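Local coordinates for protein multiheme cytochrome cf (Carboxydothermus ferrireducens DSM 11255, PDB 6QVM) that probably passes electrons along eleven c-type hemes, from its place in the bacterial S-layer to insoluble ferric iron outside the cell, at residues I127-L132 / Y179-K184; S236-S239 / H243-M246; Y272-P277 / Q308-S313. All blocks are in the same frame, centred on the assembly; numbering follows the deposited sequence.

Interaction 1: residues I127-L132 / Y179-K184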
loop_
_atom_site.group_PDB
_atom_site.type_symbol
_atom_site.label_atom_id
_atom_site.label_comp_id
_atom_site.label_asym_id
_atom_site.label_seq_id
_atom_site.Cartn_x
_atom_site.Cartn_y
_atom_site.Cartn_z
ATOM N N ILE A 127 32.933 -31.617 5.671
ATOM C CA ILE A 127 32.228 -32.626 4.892
ATOM C C ILE A 127 33.202 -33.684 4.384
ATOM O O ILE A 127 34.295 -33.373 3.891
ATOM C CB ILE A 127 31.465 -31.960 3.734
ATOM C CG1 ILE A 127 30.707 -32.996 2.908
ATOM C CG2 ILE A 127 32.403 -31.148 2.849
ATOM C CD1 ILE A 127 29.298 -33.226 3.378
ATOM N N THR A 128 32.803 -34.947 4.500
ATOM C CA THR A 128 33.571 -36.053 3.955
ATOM C C THR A 128 32.874 -36.611 2.721
ATOM O O THR A 128 31.695 -36.351 2.471
ATOM C CB THR A 128 33.771 -37.165 4.994
ATOM O OG1 THR A 128 32.509 -37.753 5.337
ATOM C CG2 THR A 128 34.436 -36.611 6.254
ATOM N N LYS A 129 33.632 -37.398 1.956
ATOM C CA LYS A 129 33.139 -37.937 0.696
ATOM C C LYS A 129 31.906 -38.808 0.896
ATOM O O LYS A 129 31.028 -38.850 0.027
ATOM C CB LYS A 129 34.259 -38.723 0.014
ATOM C CG LYS A 129 33.982 -39.147 -1.418
ATOM C CD LYS A 129 35.292 -39.250 -2.173
ATOM C CE LYS A 129 35.131 -39.906 -3.527
ATOM N NZ LYS A 129 36.435 -39.927 -4.240
ATOM N N GLN A 130 31.807 -39.494 2.036
ATOM C CA GLN A 130 30.678 -40.393 2.231
ATOM C C GLN A 130 29.433 -39.636 2.675
ATOM O O GLN A 130 28.321 -39.990 2.272
ATOM C CB GLN A 130 31.030 -41.493 3.235
ATOM C CG GLN A 130 31.259 -41.012 4.663
ATOM C CD GLN A 130 31.589 -42.141 5.610
ATOM O OE1 GLN A 130 30.821 -43.092 5.755
ATOM N NE2 GLN A 130 32.747 -42.053 6.253
ATOM N N ARG A 131 29.588 -38.587 3.483
ATOM C CA ARG A 131 28.400 -37.853 3.895
ATOM C C ARG A 131 27.971 -36.830 2.853
ATOM O O ARG A 131 26.807 -36.415 2.847
ATOM C CB ARG A 131 28.621 -37.208 5.263
ATOM C CG ARG A 131 27.958 -38.032 6.363
ATOM C CD ARG A 131 28.171 -37.530 7.769
ATOM N NE ARG A 131 27.216 -36.498 8.182
ATOM C CZ ARG A 131 25.898 -36.678 8.296
ATOM N NH1 ARG A 131 25.122 -35.684 8.703
ATOM N NH2 ARG A 131 25.346 -37.846 8.006
ATOM N N LEU A 132 28.876 -36.424 1.960
ATOM C CA LEU A 132 28.439 -35.695 0.776
ATOM C C LEU A 132 27.535 -36.563 -0.087
ATOM O O LEU A 132 26.526 -36.086 -0.617
ATOM C CB LEU A 132 29.639 -35.211 -0.034
ATOM C CG LEU A 132 29.298 -34.586 -1.394
ATOM C CD1 LEU A 132 28.504 -33.296 -1.213
ATOM C CD2 LEU A 132 30.550 -34.342 -2.226
ATOM N N TYR A 179 28.294 -38.564 -9.957
ATOM C CA TYR A 179 28.401 -37.382 -9.106
ATOM C C TYR A 179 29.719 -37.365 -8.341
ATOM O O TYR A 179 30.307 -36.300 -8.130
ATOM C CB TYR A 179 27.220 -37.326 -8.142
ATOM C CG TYR A 179 25.869 -37.301 -8.820
ATOM C CD1 TYR A 179 25.661 -36.560 -9.977
ATOM C CD2 TYR A 179 24.801 -38.026 -8.305
ATOM C CE1 TYR A 179 24.427 -36.540 -10.600
ATOM C CE2 TYR A 179 23.562 -38.013 -8.919
ATOM C CZ TYR A 179 23.381 -37.267 -10.065
ATOM O OH TYR A 179 22.152 -37.251 -10.678
ATOM N N LEU A 180 30.186 -38.533 -7.907
ATOM C CA LEU A 180 31.500 -38.704 -7.308
ATOM C C LEU A 180 32.251 -39.783 -8.078
ATOM O O LEU A 180 31.662 -40.544 -8.851
ATOM C CB LEU A 180 31.394 -39.072 -5.823
ATOM C CG LEU A 180 30.768 -38.038 -4.883
ATOM C CD1 LEU A 180 30.211 -38.711 -3.632
ATOM C CD2 LEU A 180 31.785 -36.972 -4.504
ATOM N N SER A 181 33.556 -39.865 -7.852
ATOM C CA SER A 181 34.394 -40.781 -8.602
ATOM C C SER A 181 35.037 -41.800 -7.675
ATOM O O SER A 181 35.117 -41.609 -6.458
ATOM C CB SER A 181 35.485 -40.027 -9.375
ATOM O OG SER A 181 36.336 -39.318 -8.491
ATOM N N ALA A 182 35.484 -42.895 -8.276
ATOM C CA ALA A 182 36.359 -43.856 -7.625
ATOM C C ALA A 182 37.751 -43.752 -8.236
ATOM O O ALA A 182 37.960 -43.061 -9.235
ATOM C CB ALA A 182 35.811 -45.279 -7.764
ATOM N N ARG A 183 38.710 -44.445 -7.630
ATOM C CA ARG A 183 40.057 -44.515 -8.175
ATOM C C ARG A 183 40.471 -45.967 -8.338
ATOM O O ARG A 183 40.157 -46.816 -7.499
ATOM C CB ARG A 183 41.073 -43.775 -7.302
ATOM C CG ARG A 183 40.829 -43.879 -5.835
ATOM C CD ARG A 183 41.904 -43.092 -5.042
ATOM N NE ARG A 183 43.144 -43.851 -5.012
ATOM C CZ ARG A 183 43.477 -44.688 -4.029
ATOM N NH1 ARG A 183 44.619 -45.360 -4.113
ATOM N NH2 ARG A 183 42.641 -44.926 -3.007
ATOM N N LYS A 184 41.162 -46.240 -9.435
ATOM C CA LYS A 184 41.743 -47.548 -9.652
ATOM C C LYS A 184 43.133 -47.606 -9.042
ATOM O O LYS A 184 43.931 -46.672 -9.181
ATOM C CB LYS A 184 41.812 -47.855 -11.147
#
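Lys129 NZ reaches across to the backbone O of Ser181 at 3.1 Å, the one hydrogen bond between these segments. The ammonium group approaches with a C=O...N angle of 145° and lies 32° out of the carbonyl plane. Lysine suits the task because its length carries the charge away from the helix start: CG stands anti to the backbone N (chi1 -170°), and the chain beyond it is fully extended. The same NZ also makes a long, weak ion pair with Glu201 of helix 199-212, so the carboxylate may add a little to the hold on the charge, mainly through electrostatics.

Thr128 occupies the N-cap of helix 129-139, a place that threonine, with its short hydroxyl side chain, fills readily, and the first backbone turn closes from Leu132 N to Thr128 O. Helices 129-139, 165-176 and 199-212 pack together here, consistent with an S-layer-binding domain of the S-layer homology type.

Next to the lysine chain, Leu180 turns both its methyl branches to the helix. CD2 meets CD2 of Leu132 at 3.7 Å, the two side chains crossing at a slant, while CD1 of Leu180 lies 3.8 Å from Lys129 O. Branched leucines serve here because Leu180 must also fit Leu171, Ala174 and Val175 of helix 165-176, and Leu132 packs on Ala205 of helix 199-212.

Interaction 2: residues S236-S239 / H243-M246. With HEC (heme c), chain J.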
loop_
_atom_site.group_PDB
_atom_site.type_symbol
_atom_site.label_atom_id
_atom_site.label_comp_id
_atom_site.label_asym_id
_atom_site.label_seq_id
_atom_site.Cartn_x
_atom_site.Cartn_y
_atom_site.Cartn_z
ATOM N N SER A 236 7.186 -4.592 7.290
ATOM C CA SER A 236 6.614 -5.584 8.196
ATOM C C SER A 236 5.333 -5.075 8.840
ATOM O O SER A 236 4.434 -5.867 9.149
ATOM C CB SER A 236 7.630 -5.980 9.268
ATOM O OG SER A 236 7.960 -4.885 10.105
ATOM N N LYS A 237 5.225 -3.761 9.040
ATOM C CA LYS A 237 4.008 -3.201 9.608
ATOM C C LYS A 237 2.818 -3.324 8.668
ATOM O O LYS A 237 1.679 -3.106 9.100
ATOM C CB LYS A 237 4.222 -1.731 9.971
ATOM N N PHE A 238 3.057 -3.641 7.391
ATOM C CA PHE A 238 1.944 -3.877 6.475
ATOM C C PHE A 238 1.146 -5.109 6.889
ATOM O O PHE A 238 -0.079 -5.160 6.710
ATOM C CB PHE A 238 2.448 -4.032 5.044
ATOM C CG PHE A 238 1.401 -4.497 4.089
ATOM C CD1 PHE A 238 0.510 -3.598 3.535
ATOM C CD2 PHE A 238 1.309 -5.831 3.740
ATOM C CE1 PHE A 238 -0.458 -4.022 2.644
ATOM C CE2 PHE A 238 0.346 -6.266 2.849
ATOM C CZ PHE A 238 -0.544 -5.360 2.301
ATOM N N SER A 239 1.822 -6.107 7.456
ATOM C CA SER A 239 1.156 -7.346 7.838
ATOM C C SER A 239 0.114 -7.149 8.931
ATOM O O SER A 239 -0.644 -8.084 9.220
ATOM C CB SER A 239 2.192 -8.383 8.289
ATOM O OG SER A 239 3.041 -8.734 7.210
ATOM N N HIS A 243 -5.976 -5.046 5.170
ATOM C CA HIS A 243 -5.937 -5.497 3.781
ATOM C C HIS A 243 -5.428 -6.934 3.665
ATOM O O HIS A 243 -6.162 -7.794 3.159
ATOM C CB HIS A 243 -5.082 -4.553 2.924
ATOM C CG HIS A 243 -5.836 -3.395 2.356
ATOM N ND1 HIS A 243 -5.283 -2.137 2.235
ATOM C CD2 HIS A 243 -7.097 -3.299 1.875
ATOM C CE1 HIS A 243 -6.171 -1.319 1.700
ATOM N NE2 HIS A 243 -7.280 -1.999 1.472
ATOM N N PRO A 244 -4.216 -7.262 4.134
ATOM C CA PRO A 244 -3.733 -8.640 3.961
ATOM C C PRO A 244 -4.409 -9.652 4.871
ATOM O O PRO A 244 -4.181 -10.855 4.694
ATOM C CB PRO A 244 -2.240 -8.526 4.278
ATOM C CG PRO A 244 -2.176 -7.436 5.275
ATOM C CD PRO A 244 -3.222 -6.438 4.850
ATOM N N ASN A 245 -5.239 -9.215 5.819
ATOM C CA ASN A 245 -5.882 -10.107 6.775
ATOM C C ASN A 245 -7.361 -10.343 6.484
ATOM O O ASN A 245 -8.065 -10.904 7.330
ATOM C CB ASN A 245 -5.715 -9.557 8.196
ATOM C CG ASN A 245 -4.274 -9.605 8.677
ATOM O OD1 ASN A 245 -3.712 -10.682 8.882
ATOM N ND2 ASN A 245 -3.671 -8.439 8.865
ATOM N N MET A 246 -7.848 -9.935 5.312
ATOM C CA MET A 246 -9.281 -10.009 5.035
ATOM C C MET A 246 -9.801 -11.444 5.049
ATOM O O MET A 246 -10.949 -11.683 5.448
ATOM C CB MET A 246 -9.583 -9.349 3.688
ATOM C CG MET A 246 -11.039 -9.414 3.249
ATOM S SD MET A 246 -12.138 -8.402 4.260
ATOM C CE MET A 246 -13.638 -8.434 3.282
HETATM FE FE HEC J . -8.787 -1.054 0.696
HETATM C CHA HEC J . -9.978 -1.862 3.780
HETATM C CHB HEC J . -7.981 2.100 1.843
HETATM C CHC HEC J . -7.084 -0.419 -2.226
HETATM C CHD HEC J . -10.072 -3.955 -0.676
HETATM N NA HEC J . -8.933 -0.065 2.472
HETATM C C1A HEC J . -9.511 -0.576 3.616
HETATM C C2A HEC J . -9.544 0.472 4.616
HETATM C C3A HEC J . -8.997 1.568 4.081
HETATM C C4A HEC J . -8.610 1.252 2.722
HETATM C CMA HEC J . -8.830 2.929 4.785
HETATM C CAA HEC J . -10.120 0.334 6.041
HETATM C CBA HEC J . -8.994 -0.033 7.002
HETATM C CGA HEC J . -9.539 -0.021 8.406
HETATM O O1A HEC J . -10.703 -0.464 8.618
HETATM O O2A HEC J . -8.799 0.430 9.318
HETATM N NB HEC J . -7.739 0.545 -0.055
HETATM C C1B HEC J . -7.481 1.730 0.612
HETATM C C2B HEC J . -6.599 2.526 -0.211
HETATM C C3B HEC J . -6.355 1.838 -1.345
HETATM C C4B HEC J . -7.067 0.572 -1.263
HETATM C CMB HEC J . -6.107 3.937 0.188
HETATM C CAB HEC J . -5.472 2.284 -2.540
HETATM C CBB HEC J . -4.008 2.578 -2.127
HETATM N NC HEC J . -8.666 -1.983 -1.129
HETATM C C1C HEC J . -7.828 -1.590 -2.165
HETATM C C2C HEC J . -7.880 -2.608 -3.204
HETATM C C3C HEC J . -8.655 -3.625 -2.756
HETATM C C4C HEC J . -9.195 -3.223 -1.458
HETATM C CMC HEC J . -7.040 -2.580 -4.505
HETATM C CAC HEC J . -9.037 -4.945 -3.494
HETATM C CBC HEC J . -7.821 -5.819 -3.889
HETATM N ND HEC J . -9.858 -2.655 1.433
HETATM C C1D HEC J . -10.284 -3.751 0.676
HETATM C C2D HEC J . -11.010 -4.646 1.545
HETATM C C3D HEC J . -10.977 -3.989 2.929
HETATM C C4D HEC J . -10.240 -2.761 2.768
HETATM C CMD HEC J . -11.680 -5.982 1.173
HETATM C CAD HEC J . -11.577 -4.535 4.234
HETATM C CBD HEC J . -10.410 -5.221 4.955
HETATM C CGD HEC J . -10.859 -5.965 6.187
HETATM O O1D HEC J . -11.932 -5.603 6.737
HETATM O O2D HEC J . -10.139 -6.907 6.617
#
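His243 binds the heme iron through NE2 at 1.9 Å, and directly after it Pro244 sets its ring against Phe238. The other axial ligand of this iron is His387, from a CXXCH motif, giving the bis-histidine coordination common in multiheme cytochromes that transfer electrons; His243 comes instead from the loop before strand 247-248.

Pro244 follows with CG 4.2 Å from the centroid of the Phe238 ring, an off-centre CH-pi contact. CB of Pro244 also comes within 3.7 Å of Phe238 CE2, and CG lies 3.4 Å from Phe238 O. The compact, rigid proline ring presents C-H groups to the flat face of the phenylalanine, whose ring in turn touches a second heme. Both segments belong to one tight loop between helix 226-233 and strand 247-248, each containing a short 3-10 turn, so this packing folds the loop back on itself between two cofactors.

Asn245 ties the loop by polar means. Its ND2 donates to Ser239 O at 3.1 Å in a fairly straight bond (161° at the hydrogen), with the acceptor near the amide plane but the donor 44° above the carbonyl plane. ND2 also bonds Thr241 O, and OD1 accepts from Lys248 NZ. With the amide cut away to an alanine, the Ser239 and Thr241 carbonyls would probably lose their shared donor and Lys248 this acceptor.

Met246 bends at its second torsion (chi2 69°), bringing SD within 3.4 Å of the propionate carbon CGD of the heme.

Interaction 3: residues Y272-P277 / Q308-S313. With HEC (heme c), chain J.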
loop_
_atom_site.group_PDB
_atom_site.type_symbol
_atom_site.label_atom_id
_atom_site.label_comp_id
_atom_site.label_asym_id
_atom_site.label_seq_id
_atom_site.Cartn_x
_atom_site.Cartn_y
_atom_site.Cartn_z
ATOM N N TYR A 272 -13.153 -20.705 4.724
ATOM C CA TYR A 272 -12.500 -19.424 4.945
ATOM C C TYR A 272 -13.282 -18.607 5.961
ATOM O O TYR A 272 -14.495 -18.769 6.113
ATOM C CB TYR A 272 -12.370 -18.616 3.647
ATOM C CG TYR A 272 -11.339 -19.159 2.690
ATOM C CD1 TYR A 272 -10.002 -19.237 3.056
ATOM C CD2 TYR A 272 -11.700 -19.593 1.423
ATOM C CE1 TYR A 272 -9.056 -19.727 2.187
ATOM C CE2 TYR A 272 -10.760 -20.092 0.545
ATOM C CZ TYR A 272 -9.437 -20.153 0.932
ATOM O OH TYR A 272 -8.486 -20.644 0.071
ATOM N N VAL A 273 -12.572 -17.720 6.655
ATOM C CA VAL A 273 -13.177 -16.740 7.548
ATOM C C VAL A 273 -12.920 -15.355 6.973
ATOM O O VAL A 273 -11.772 -15.003 6.679
ATOM C CB VAL A 273 -12.615 -16.847 8.975
ATOM C CG1 VAL A 273 -13.285 -15.825 9.890
ATOM C CG2 VAL A 273 -12.786 -18.260 9.509
ATOM N N ILE A 274 -13.984 -14.582 6.796
ATOM C CA ILE A 274 -13.867 -13.207 6.331
ATOM C C ILE A 274 -13.668 -12.322 7.556
ATOM O O ILE A 274 -14.525 -12.271 8.444
ATOM C CB ILE A 274 -15.098 -12.783 5.517
ATOM C CG1 ILE A 274 -15.373 -13.808 4.411
ATOM C CG2 ILE A 274 -14.888 -11.408 4.913
ATOM C CD1 ILE A 274 -14.145 -14.167 3.580
ATOM N N ASN A 275 -12.532 -11.631 7.605
ATOM C CA ASN A 275 -12.006 -11.048 8.836
ATOM C C ASN A 275 -12.022 -9.526 8.737
ATOM O O ASN A 275 -11.210 -8.937 8.016
ATOM C CB ASN A 275 -10.597 -11.579 9.097
ATOM C CG ASN A 275 -10.005 -11.074 10.397
ATOM O OD1 ASN A 275 -10.725 -10.709 11.326
ATOM N ND2 ASN A 275 -8.678 -11.036 10.461
ATOM N N SER A 276 -12.931 -8.889 9.485
ATOM C CA SER A 276 -13.083 -7.438 9.501
ATOM C C SER A 276 -12.829 -6.924 10.917
ATOM O O SER A 276 -12.747 -7.729 11.852
ATOM C CB SER A 276 -14.483 -7.049 9.014
ATOM O OG SER A 276 -15.444 -7.196 10.044
ATOM N N PRO A 277 -12.695 -5.606 11.126
ATOM C CA PRO A 277 -12.370 -5.116 12.480
ATOM C C PRO A 277 -13.379 -5.492 13.557
ATOM O O PRO A 277 -12.994 -5.621 14.726
ATOM C CB PRO A 277 -12.293 -3.595 12.288
ATOM C CG PRO A 277 -11.891 -3.425 10.863
ATOM C CD PRO A 277 -12.564 -4.542 10.111
ATOM N N GLN A 308 -24.932 -15.572 -0.023
ATOM C CA GLN A 308 -24.269 -15.512 -1.316
ATOM C C GLN A 308 -23.139 -16.535 -1.401
ATOM O O GLN A 308 -22.654 -17.063 -0.397
ATOM C CB GLN A 308 -23.706 -14.111 -1.585
ATOM C CG GLN A 308 -24.715 -12.976 -1.492
ATOM C CD GLN A 308 -24.847 -12.421 -0.089
ATOM O OE1 GLN A 308 -24.760 -13.156 0.894
ATOM N NE2 GLN A 308 -25.058 -11.114 0.010
ATOM N N ASN A 309 -22.734 -16.824 -2.638
ATOM C CA ASN A 309 -21.501 -17.556 -2.896
ATOM C C ASN A 309 -20.354 -16.557 -2.812
ATOM O O ASN A 309 -20.256 -15.640 -3.634
ATOM C CB ASN A 309 -21.554 -18.247 -4.258
ATOM C CG ASN A 309 -20.347 -19.145 -4.513
ATOM O OD1 ASN A 309 -19.207 -18.785 -4.204
ATOM N ND2 ASN A 309 -20.597 -20.316 -5.088
ATOM N N TRP A 310 -19.485 -16.738 -1.813
ATOM C CA TRP A 310 -18.409 -15.780 -1.584
ATOM C C TRP A 310 -17.428 -15.774 -2.744
ATOM O O TRP A 310 -16.966 -14.713 -3.175
ATOM C CB TRP A 310 -17.688 -16.095 -0.274
ATOM C CG TRP A 310 -16.341 -15.445 -0.159
ATOM C CD1 TRP A 310 -16.076 -14.165 0.241
ATOM C CD2 TRP A 310 -15.074 -16.043 -0.455
ATOM N NE1 TRP A 310 -14.723 -13.932 0.214
ATOM C CE2 TRP A 310 -14.084 -15.070 -0.205
ATOM C CE3 TRP A 310 -14.679 -17.311 -0.898
ATOM C CZ2 TRP A 310 -12.727 -15.322 -0.389
ATOM C CZ3 TRP A 310 -13.329 -17.560 -1.079
ATOM C CH2 TRP A 310 -12.370 -16.568 -0.828
ATOM N N LEU A 311 -17.107 -16.954 -3.272
ATOM C CA LEU A 311 -16.127 -17.039 -4.351
ATOM C C LEU A 311 -16.623 -16.345 -5.613
ATOM O O LEU A 311 -15.851 -15.671 -6.305
ATOM C CB LEU A 311 -15.796 -18.502 -4.630
ATOM C CG LEU A 311 -14.619 -18.818 -5.551
ATOM C CD1 LEU A 311 -13.328 -18.231 -5.008
ATOM C CD2 LEU A 311 -14.487 -20.325 -5.729
ATOM N N VAL A 312 -17.913 -16.494 -5.921
ATOM C CA VAL A 312 -18.460 -15.937 -7.151
ATOM C C VAL A 312 -18.754 -14.447 -6.981
ATOM O O VAL A 312 -18.590 -13.651 -7.911
ATOM C CB VAL A 312 -19.706 -16.738 -7.585
ATOM C CG1 VAL A 312 -20.425 -16.036 -8.730
ATOM C CG2 VAL A 312 -19.306 -18.147 -7.967
ATOM N N SER A 313 -19.200 -14.045 -5.792
ATOM C CA SER A 313 -19.747 -12.708 -5.590
ATOM C C SER A 313 -18.854 -11.762 -4.789
ATOM O O SER A 313 -19.095 -10.545 -4.809
ATOM C CB SER A 313 -21.119 -12.802 -4.906
ATOM O OG SER A 313 -22.041 -13.504 -5.731
HETATM FE FE HEC J . -8.787 -1.054 0.696
HETATM C CHA HEC J . -9.978 -1.862 3.780
HETATM C CHB HEC J . -7.981 2.100 1.843
HETATM C CHC HEC J . -7.084 -0.419 -2.226
HETATM C CHD HEC J . -10.072 -3.955 -0.676
HETATM N NA HEC J . -8.933 -0.065 2.472
HETATM C C1A HEC J . -9.511 -0.576 3.616
HETATM C C2A HEC J . -9.544 0.472 4.616
HETATM C C3A HEC J . -8.997 1.568 4.081
HETATM C C4A HEC J . -8.610 1.252 2.722
HETATM C CMA HEC J . -8.830 2.929 4.785
HETATM C CAA HEC J . -10.120 0.334 6.041
HETATM C CBA HEC J . -8.994 -0.033 7.002
HETATM C CGA HEC J . -9.539 -0.021 8.406
HETATM O O1A HEC J . -10.703 -0.464 8.618
HETATM O O2A HEC J . -8.799 0.430 9.318
HETATM N NB HEC J . -7.739 0.545 -0.055
HETATM C C1B HEC J . -7.481 1.730 0.612
HETATM C C2B HEC J . -6.599 2.526 -0.211
HETATM C C3B HEC J . -6.355 1.838 -1.345
HETATM C C4B HEC J . -7.067 0.572 -1.263
HETATM C CMB HEC J . -6.107 3.937 0.188
HETATM C CAB HEC J . -5.472 2.284 -2.540
HETATM C CBB HEC J . -4.008 2.578 -2.127
HETATM N NC HEC J . -8.666 -1.983 -1.129
HETATM C C1C HEC J . -7.828 -1.590 -2.165
HETATM C C2C HEC J . -7.880 -2.608 -3.204
HETATM C C3C HEC J . -8.655 -3.625 -2.756
HETATM C C4C HEC J . -9.195 -3.223 -1.458
HETATM C CMC HEC J . -7.040 -2.580 -4.505
HETATM C CAC HEC J . -9.037 -4.945 -3.494
HETATM C CBC HEC J . -7.821 -5.819 -3.889
HETATM N ND HEC J . -9.858 -2.655 1.433
HETATM C C1D HEC J . -10.284 -3.751 0.676
HETATM C C2D HEC J . -11.010 -4.646 1.545
HETATM C C3D HEC J . -10.977 -3.989 2.929
HETATM C C4D HEC J . -10.240 -2.761 2.768
HETATM C CMD HEC J . -11.680 -5.982 1.173
HETATM C CAD HEC J . -11.577 -4.535 4.234
HETATM C CBD HEC J . -10.410 -5.221 4.955
HETATM C CGD HEC J . -10.859 -5.965 6.187
HETATM O O1D HEC J . -11.932 -5.603 6.737
HETATM O O2D HEC J . -10.139 -6.907 6.617
#
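Trp310 supplies the apolar surface on which both Tyr272 and Ile274 rest. Its indole meets CD1 of Ile274 through the five-membered ring: that methyl lies 3.4 Å from Trp310 NE1 and 3.9 Å from Trp310 CD1. CG of the tryptophan stands anti to the backbone N (chi1 163°), which sends the indole out from the helix start to the strand. Val247 of the neighbouring strand also touches the indole. A wide indole can meet a branched isoleucine with its five-membered ring and a tyrosine with its six-membered ring at the same time.

Aromatic contact comes from the six-membered ring. Tyr272 CD2 approaches Trp310 CZ3 at 3.6 Å; the ring planes are inclined at 52° and the centroids lie 5.3 Å apart, an oblique pairing. Tyrosine can give its ring to this packing while its hydroxyl turns to Glu342, with which OH is hydrogen-bonded. His318 also brings its ring to the indole.

Polar contacts lie away from this packing. Asn309 is the N-cap of helix 310-313, its OD1 accepting from Val312 N at 3.1 Å. At the end of strand 270-275, Asn275 O is 2.7 Å from propionate oxygen O2D of the heme. Lys296 holds Asn275 OD1 and Ser276 O nearby.

Strand 270-275 is second in a five-stranded antiparallel sheet, and the short helix comes after its last strand, so Trp310 lies where the chain after the sheet packs back against it. With no hydrogen bond across the two segments, their fit depends on the shapes of the side chains; the close oxygens of Asn275 and the propionate imply that this acid group is probably protonated, which would lessen the negative charge beside the heme.

Interaction 1 belongs to a separate helical region, its centre about 49 Å from interaction 2's and about 56 Å from interaction 3's, and far from the heme they share. There a buried leucine pair is edged by a lysine bond to a more exposed serine. Interaction 2 is a partly buried loop near the middle of the chain, mixing ring packing, an amide bond and metal ligation. Interaction 3 is buried and apolar between its segments. Interactions 2 and 3 adjoin: Met246 O lies 2.7 Å from Asn275 N, a probable hydrogen bond, and Met246 packs on Ile274, so the iron-binding loop meets the strand whose end, with the residues just after it, approaches the heme propionates.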